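Local atomic coordinates of Abbfa_003403 (Acinetobacter baumannii, PDB entry 4ZXH), a protein that serves as a four-domain nonribosomal peptide synthetase, with condensation, adenylation, peptidyl carrier and thioesterase domains, and probably activates an amino acid and builds it into a peptide product. Residues L899-Y913 with L955-Q967. Residues are numbered along the deposited sequence; the frame is centred on the assembly and turned at random.
Sequences LVKTTGDNDQKLVAY and LDRKAFPEPIFEQ
Y913 meets F960 and P961 where the loop 955-967 runs along one face of the hairpin of strands 899-903 and 907-913, and its side chain illustrates, atom by atom, how a linker is fastened to a sheet. At the root, Y913 CB lies 3.8 Å from F960 CD2, in the plane of the phenylalanine ring at its edge. F960 CD2 then sits over one face of the tyrosine, toward its rim, with Y913 CG at 3.4 Å and Y913 CD1, CD2 and CE2 also near. The rings form a T-shaped pair, planes at 71°, while F960 CB makes a CH-pi contact over the same tyrosine. Farther out, Y913 CE1 touches P961 CD and F960 CB, and Y913 CZ lies near F960 CB and P961 O. At the tip, Y913 OH donates to P961 O at 2.7 Å, the C=O...O angle being 158° and the donor somewhat out of the carbonyl plane.

Toward the turn, P963 presses CG against V911 CG2 at 3.5 Å and also rests on K901 CG. Bent at chi2 (-71°), K901 carries NZ to E962 OE1 in a salt bridge of 3.3 Å whose hydrogen bond is weak. F965 closes the row: K909 CD lies 3.8 Å from the centroid of its ring, a CH-pi contact over the face, P963 CB lies over the opposite face toward the rim, and V911 CG2 meets CZ. Beside strand 907-916 in the same sheet, I942 of strand 940-943 touches V911 and Y913; the F947 ring meets F960.

The sequence F960-P961-E962-P963 is consistent with the LPxP motif of adenylation-carrier linkers, with phenylalanine in the leucine position. Here prolines and aromatics supply most of the grip, and one buried phenol ties down a linker carbonyl. Such chemistry implies that this part of the linker probably moves with the subdomain as one body, depending little on the outer ion pair.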
loop_
_atom_site.group_PDB
_atom_site.type_symbol
_atom_site.label_atom_id
_atom_site.label_comp_id
_atom_site.label_asym_id
_atom_site.label_seq_id
_atom_site.Cartn_x
_atom_site.Cartn_y
_atom_site.Cartn_z
ATOM N N LEU A 899 -5.589 11.943 -7.137
ATOM C CA LEU A 899 -4.624 13.020 -7.379
ATOM C C LEU A 899 -3.832 13.334 -6.128
ATOM O O LEU A 899 -4.262 13.033 -5.006
ATOM C CB LEU A 899 -5.315 14.307 -7.866
ATOM C CG LEU A 899 -6.301 14.223 -9.039
ATOM C CD1 LEU A 899 -6.947 15.588 -9.317
ATOM C CD2 LEU A 899 -5.642 13.658 -10.284
ATOM N N VAL A 900 -2.672 13.949 -6.323
ATOM C CA VAL A 900 -1.943 14.514 -5.204
ATOM C C VAL A 900 -2.305 15.995 -5.112
ATOM O O VAL A 900 -2.316 16.687 -6.132
ATOM C CB VAL A 900 -0.418 14.334 -5.369
ATOM C CG1 VAL A 900 0.326 15.025 -4.237
ATOM C CG2 VAL A 900 -0.056 12.851 -5.430
ATOM N N LYS A 901 -2.627 16.470 -3.907
ATOM C CA LYS A 901 -2.902 17.896 -3.686
ATOM C C LYS A 901 -2.054 18.443 -2.547
ATOM O O LYS A 901 -1.627 17.686 -1.670
ATOM C CB LYS A 901 -4.378 18.138 -3.383
ATOM C CG LYS A 901 -5.334 17.794 -4.512
ATOM C CD LYS A 901 -5.261 18.763 -5.681
ATOM C CE LYS A 901 -6.280 18.360 -6.743
ATOM N NZ LYS A 901 -6.348 19.294 -7.895
ATOM N N THR A 902 -1.821 19.757 -2.556
ATOM C CA THR A 902 -1.012 20.419 -1.528
ATOM C C THR A 902 -1.888 20.956 -0.383
ATOM O O THR A 902 -3.053 21.290 -0.608
ATOM C CB THR A 902 -0.189 21.554 -2.157
ATOM O OG1 THR A 902 0.571 21.032 -3.255
ATOM C CG2 THR A 902 0.765 22.185 -1.144
ATOM N N THR A 903 -1.335 21.032 0.834
ATOM C CA THR A 903 -2.105 21.402 2.034
ATOM C C THR A 903 -1.302 22.098 3.129
ATOM O O THR A 903 -0.207 21.653 3.474
ATOM C CB THR A 903 -2.738 20.163 2.669
ATOM O OG1 THR A 903 -3.645 19.579 1.734
ATOM C CG2 THR A 903 -3.474 20.508 3.960
ATOM N N GLY A 904 -1.867 23.170 3.688
ATOM C CA GLY A 904 -1.259 23.879 4.803
ATOM C C GLY A 904 0.132 24.383 4.471
ATOM O O GLY A 904 0.288 25.345 3.718
ATOM N N ASP A 905 1.143 23.719 5.027
ATOM C CA ASP A 905 2.533 24.041 4.721
ATOM C C ASP A 905 2.941 23.472 3.363
ATOM O O ASP A 905 2.142 23.418 2.421
ATOM C CB ASP A 905 3.467 23.505 5.815
ATOM N N ASN A 906 4.199 23.064 3.262
ATOM C CA ASN A 906 4.660 22.332 2.096
ATOM C C ASN A 906 4.349 20.857 2.294
ATOM O O ASN A 906 5.261 20.031 2.390
ATOM C CB ASN A 906 6.159 22.544 1.869
ATOM N N ASP A 907 3.061 20.531 2.381
ATOM C CA ASP A 907 2.658 19.150 2.617
ATOM C C ASP A 907 1.691 18.630 1.541
ATOM O O ASP A 907 0.828 19.365 1.053
ATOM C CB ASP A 907 2.053 19.009 4.020
ATOM C CG ASP A 907 1.649 17.572 4.345
ATOM O OD1 ASP A 907 2.527 16.670 4.375
ATOM O OD2 ASP A 907 0.449 17.355 4.606
ATOM N N GLN A 908 1.866 17.359 1.171
ATOM C CA GLN A 908 1.118 16.748 0.073
ATOM C C GLN A 908 0.262 15.585 0.574
ATOM O O GLN A 908 0.663 14.842 1.473
ATOM C CB GLN A 908 2.064 16.259 -1.030
ATOM C CG GLN A 908 3.079 17.288 -1.498
ATOM C CD GLN A 908 4.260 17.441 -0.534
ATOM O OE1 GLN A 908 4.551 16.544 0.273
ATOM N NE2 GLN A 908 4.926 18.596 -0.593
ATOM N N LYS A 909 -0.926 15.443 -0.007
ATOM C CA LYS A 909 -1.846 14.380 0.368
ATOM C C LYS A 909 -2.583 13.846 -0.855
ATOM O O LYS A 909 -2.772 14.557 -1.847
ATOM C CB LYS A 909 -2.858 14.874 1.400
ATOM C CG LYS A 909 -2.344 15.074 2.817
ATOM C CD LYS A 909 -3.488 15.659 3.669
ATOM C CE LYS A 909 -3.151 15.844 5.148
ATOM N NZ LYS A 909 -2.962 14.554 5.874
ATOM N N LEU A 910 -2.996 12.586 -0.765
ATOM C CA LEU A 910 -3.756 11.897 -1.803
ATOM C C LEU A 910 -5.251 12.103 -1.664
ATOM O O LEU A 910 -5.774 12.029 -0.553
ATOM C CB LEU A 910 -3.459 10.405 -1.746
ATOM C CG LEU A 910 -2.056 10.043 -2.178
ATOM C CD1 LEU A 910 -1.808 8.576 -1.875
ATOM C CD2 LEU A 910 -1.958 10.309 -3.637
ATOM N N VAL A 911 -5.927 12.330 -2.796
ATOM C CA VAL A 911 -7.395 12.479 -2.889
ATOM C C VAL A 911 -7.980 11.454 -3.837
ATOM O O VAL A 911 -7.484 11.282 -4.958
ATOM C CB VAL A 911 -7.805 13.856 -3.435
ATOM C CG1 VAL A 911 -9.295 14.109 -3.222
ATOM C CG2 VAL A 911 -6.986 14.925 -2.795
ATOM N N ALA A 912 -9.051 10.795 -3.430
ATOM C CA ALA A 912 -9.703 9.855 -4.331
ATOM C C ALA A 912 -11.086 10.335 -4.713
ATOM O O ALA A 912 -11.946 10.516 -3.844
ATOM C CB ALA A 912 -9.785 8.474 -3.695
ATOM N N TYR A 913 -11.301 10.549 -6.007
ATOM C CA TYR A 913 -12.643 10.849 -6.530
ATOM C C TYR A 913 -13.286 9.558 -7.070
ATOM O O TYR A 913 -12.616 8.770 -7.767
ATOM C CB TYR A 913 -12.579 11.916 -7.631
ATOM C CG TYR A 913 -11.855 13.184 -7.240
ATOM C CD1 TYR A 913 -12.557 14.301 -6.773
ATOM C CD2 TYR A 913 -10.483 13.270 -7.338
ATOM C CE1 TYR A 913 -11.899 15.472 -6.402
ATOM C CE2 TYR A 913 -9.808 14.428 -6.974
ATOM C CZ TYR A 913 -10.520 15.527 -6.508
ATOM O OH TYR A 913 -9.839 16.671 -6.145
ATOM N N LEU A 955 -10.249 12.635 -19.463
ATOM C CA LEU A 955 -10.477 13.140 -18.107
ATOM C C LEU A 955 -9.786 14.485 -17.916
ATOM O O LEU A 955 -8.583 14.640 -18.203
ATOM C CB LEU A 955 -9.970 12.148 -17.055
ATOM C CG LEU A 955 -10.715 10.825 -16.902
ATOM C CD1 LEU A 955 -9.922 9.904 -16.004
ATOM C CD2 LEU A 955 -12.078 11.067 -16.321
ATOM N N ASP A 956 -10.546 15.456 -17.429
ATOM C CA ASP A 956 -10.022 16.793 -17.209
ATOM C C ASP A 956 -9.546 16.994 -15.764
ATOM O O ASP A 956 -10.170 17.727 -14.991
ATOM C CB ASP A 956 -11.089 17.822 -17.570
ATOM C CG ASP A 956 -10.524 19.225 -17.711
ATOM O OD1 ASP A 956 -9.275 19.361 -17.621
ATOM O OD2 ASP A 956 -11.329 20.179 -17.900
ATOM N N ARG A 957 -8.434 16.352 -15.416
ATOM C CA ARG A 957 -7.907 16.362 -14.043
ATOM C C ARG A 957 -7.789 17.758 -13.386
ATOM O O ARG A 957 -8.025 17.895 -12.184
ATOM C CB ARG A 957 -6.544 15.640 -14.013
ATOM C CG ARG A 957 -6.672 14.111 -14.128
ATOM C CD ARG A 957 -5.332 13.403 -14.104
ATOM N NE ARG A 957 -5.450 11.945 -14.132
ATOM C CZ ARG A 957 -5.818 11.244 -15.204
ATOM N NH1 ARG A 957 -6.129 11.870 -16.339
ATOM N NH2 ARG A 957 -5.889 9.917 -15.137
ATOM N N LYS A 958 -7.453 18.787 -14.163
ATOM C CA LYS A 958 -7.372 20.151 -13.619
ATOM C C LYS A 958 -8.735 20.661 -13.096
ATOM O O LYS A 958 -8.795 21.589 -12.275
ATOM C CB LYS A 958 -6.814 21.117 -14.679
ATOM N N ALA A 959 -9.822 20.030 -13.541
ATOM C CA ALA A 959 -11.169 20.527 -13.265
ATOM C C ALA A 959 -11.919 19.796 -12.139
ATOM O O ALA A 959 -13.072 20.147 -11.840
ATOM C CB ALA A 959 -11.983 20.470 -14.513
ATOM N N PHE A 960 -11.299 18.778 -11.539
ATOM C CA PHE A 960 -11.874 18.171 -10.338
ATOM C C PHE A 960 -11.898 19.181 -9.187
ATOM O O PHE A 960 -10.985 19.993 -9.045
ATOM C CB PHE A 960 -11.097 16.919 -9.935
ATOM C CG PHE A 960 -11.352 15.733 -10.830
ATOM C CD1 PHE A 960 -11.114 15.805 -12.190
ATOM C CD2 PHE A 960 -11.827 14.545 -10.308
ATOM C CE1 PHE A 960 -11.356 14.720 -13.006
ATOM C CE2 PHE A 960 -12.065 13.455 -11.124
ATOM C CZ PHE A 960 -11.832 13.542 -12.468
ATOM N N PRO A 961 -12.951 19.151 -8.367
ATOM C CA PRO A 961 -13.026 20.182 -7.321
ATOM C C PRO A 961 -11.919 19.973 -6.301
ATOM O O PRO A 961 -11.523 18.840 -6.089
ATOM C CB PRO A 961 -14.407 19.976 -6.686
ATOM C CG PRO A 961 -15.089 18.945 -7.508
ATOM C CD PRO A 961 -14.047 18.176 -8.273
ATOM N N GLU A 962 -11.402 21.045 -5.713
ATOM C CA GLU A 962 -10.342 20.905 -4.724
ATOM C C GLU A 962 -10.930 20.248 -3.489
ATOM O O GLU A 962 -12.093 20.479 -3.149
ATOM C CB GLU A 962 -9.706 22.256 -4.385
ATOM C CG GLU A 962 -9.176 23.020 -5.596
ATOM C CD GLU A 962 -8.098 22.260 -6.391
ATOM O OE1 GLU A 962 -7.183 21.662 -5.769
ATOM O OE2 GLU A 962 -8.159 22.281 -7.647
ATOM N N PRO A 963 -10.149 19.370 -2.852
ATOM C CA PRO A 963 -10.567 18.705 -1.618
ATOM C C PRO A 963 -10.402 19.620 -0.413
ATOM O O PRO A 963 -9.509 20.464 -0.410
ATOM C CB PRO A 963 -9.607 17.517 -1.521
ATOM C CG PRO A 963 -8.374 18.027 -2.152
ATOM C CD PRO A 963 -8.831 18.893 -3.304
ATOM N N ILE A 964 -11.261 19.444 0.582
ATOM C CA ILE A 964 -11.056 20.019 1.897
ATOM C C ILE A 964 -10.680 18.915 2.892
ATOM O O ILE A 964 -11.534 18.166 3.361
ATOM C CB ILE A 964 -12.305 20.744 2.355
ATOM C CG1 ILE A 964 -12.666 21.826 1.343
ATOM C CG2 ILE A 964 -12.111 21.318 3.714
ATOM C CD1 ILE A 964 -13.999 22.497 1.636
ATOM N N PHE A 965 -9.398 18.794 3.199
ATOM C CA PHE A 965 -8.923 17.724 4.086
ATOM C C PHE A 965 -9.300 17.879 5.562
ATOM O O PHE A 965 -9.161 18.965 6.127
ATOM C CB PHE A 965 -7.401 17.607 4.010
ATOM C CG PHE A 965 -6.889 17.152 2.684
ATOM C CD1 PHE A 965 -6.990 15.820 2.305
ATOM C CD2 PHE A 965 -6.295 18.049 1.813
ATOM C CE1 PHE A 965 -6.502 15.393 1.067
ATOM C CE2 PHE A 965 -5.810 17.625 0.580
ATOM C CZ PHE A 965 -5.908 16.297 0.212
ATOM N N GLU A 966 -9.754 16.781 6.174
ATOM C CA GLU A 966 -9.819 16.661 7.633
ATOM C C GLU A 966 -8.428 16.904 8.226
ATOM O O GLU A 966 -7.454 16.276 7.804
ATOM C CB GLU A 966 -10.325 15.274 8.051
ATOM C CG GLU A 966 -11.837 15.043 7.906
ATOM C CD GLU A 966 -12.285 13.651 8.390
ATOM O OE1 GLU A 966 -11.747 13.165 9.414
ATOM O OE2 GLU A 966 -13.185 13.049 7.753
ATOM N N GLN A 967 -8.319 17.812 9.192
ATOM C CA GLN A 967 -7.010 18.133 9.766
ATOM C C GLN A 967 -6.772 17.376 11.079
ATOM O O GLN A 967 -5.665 17.368 11.618
ATOM C CB GLN A 967 -6.871 19.645 9.986
#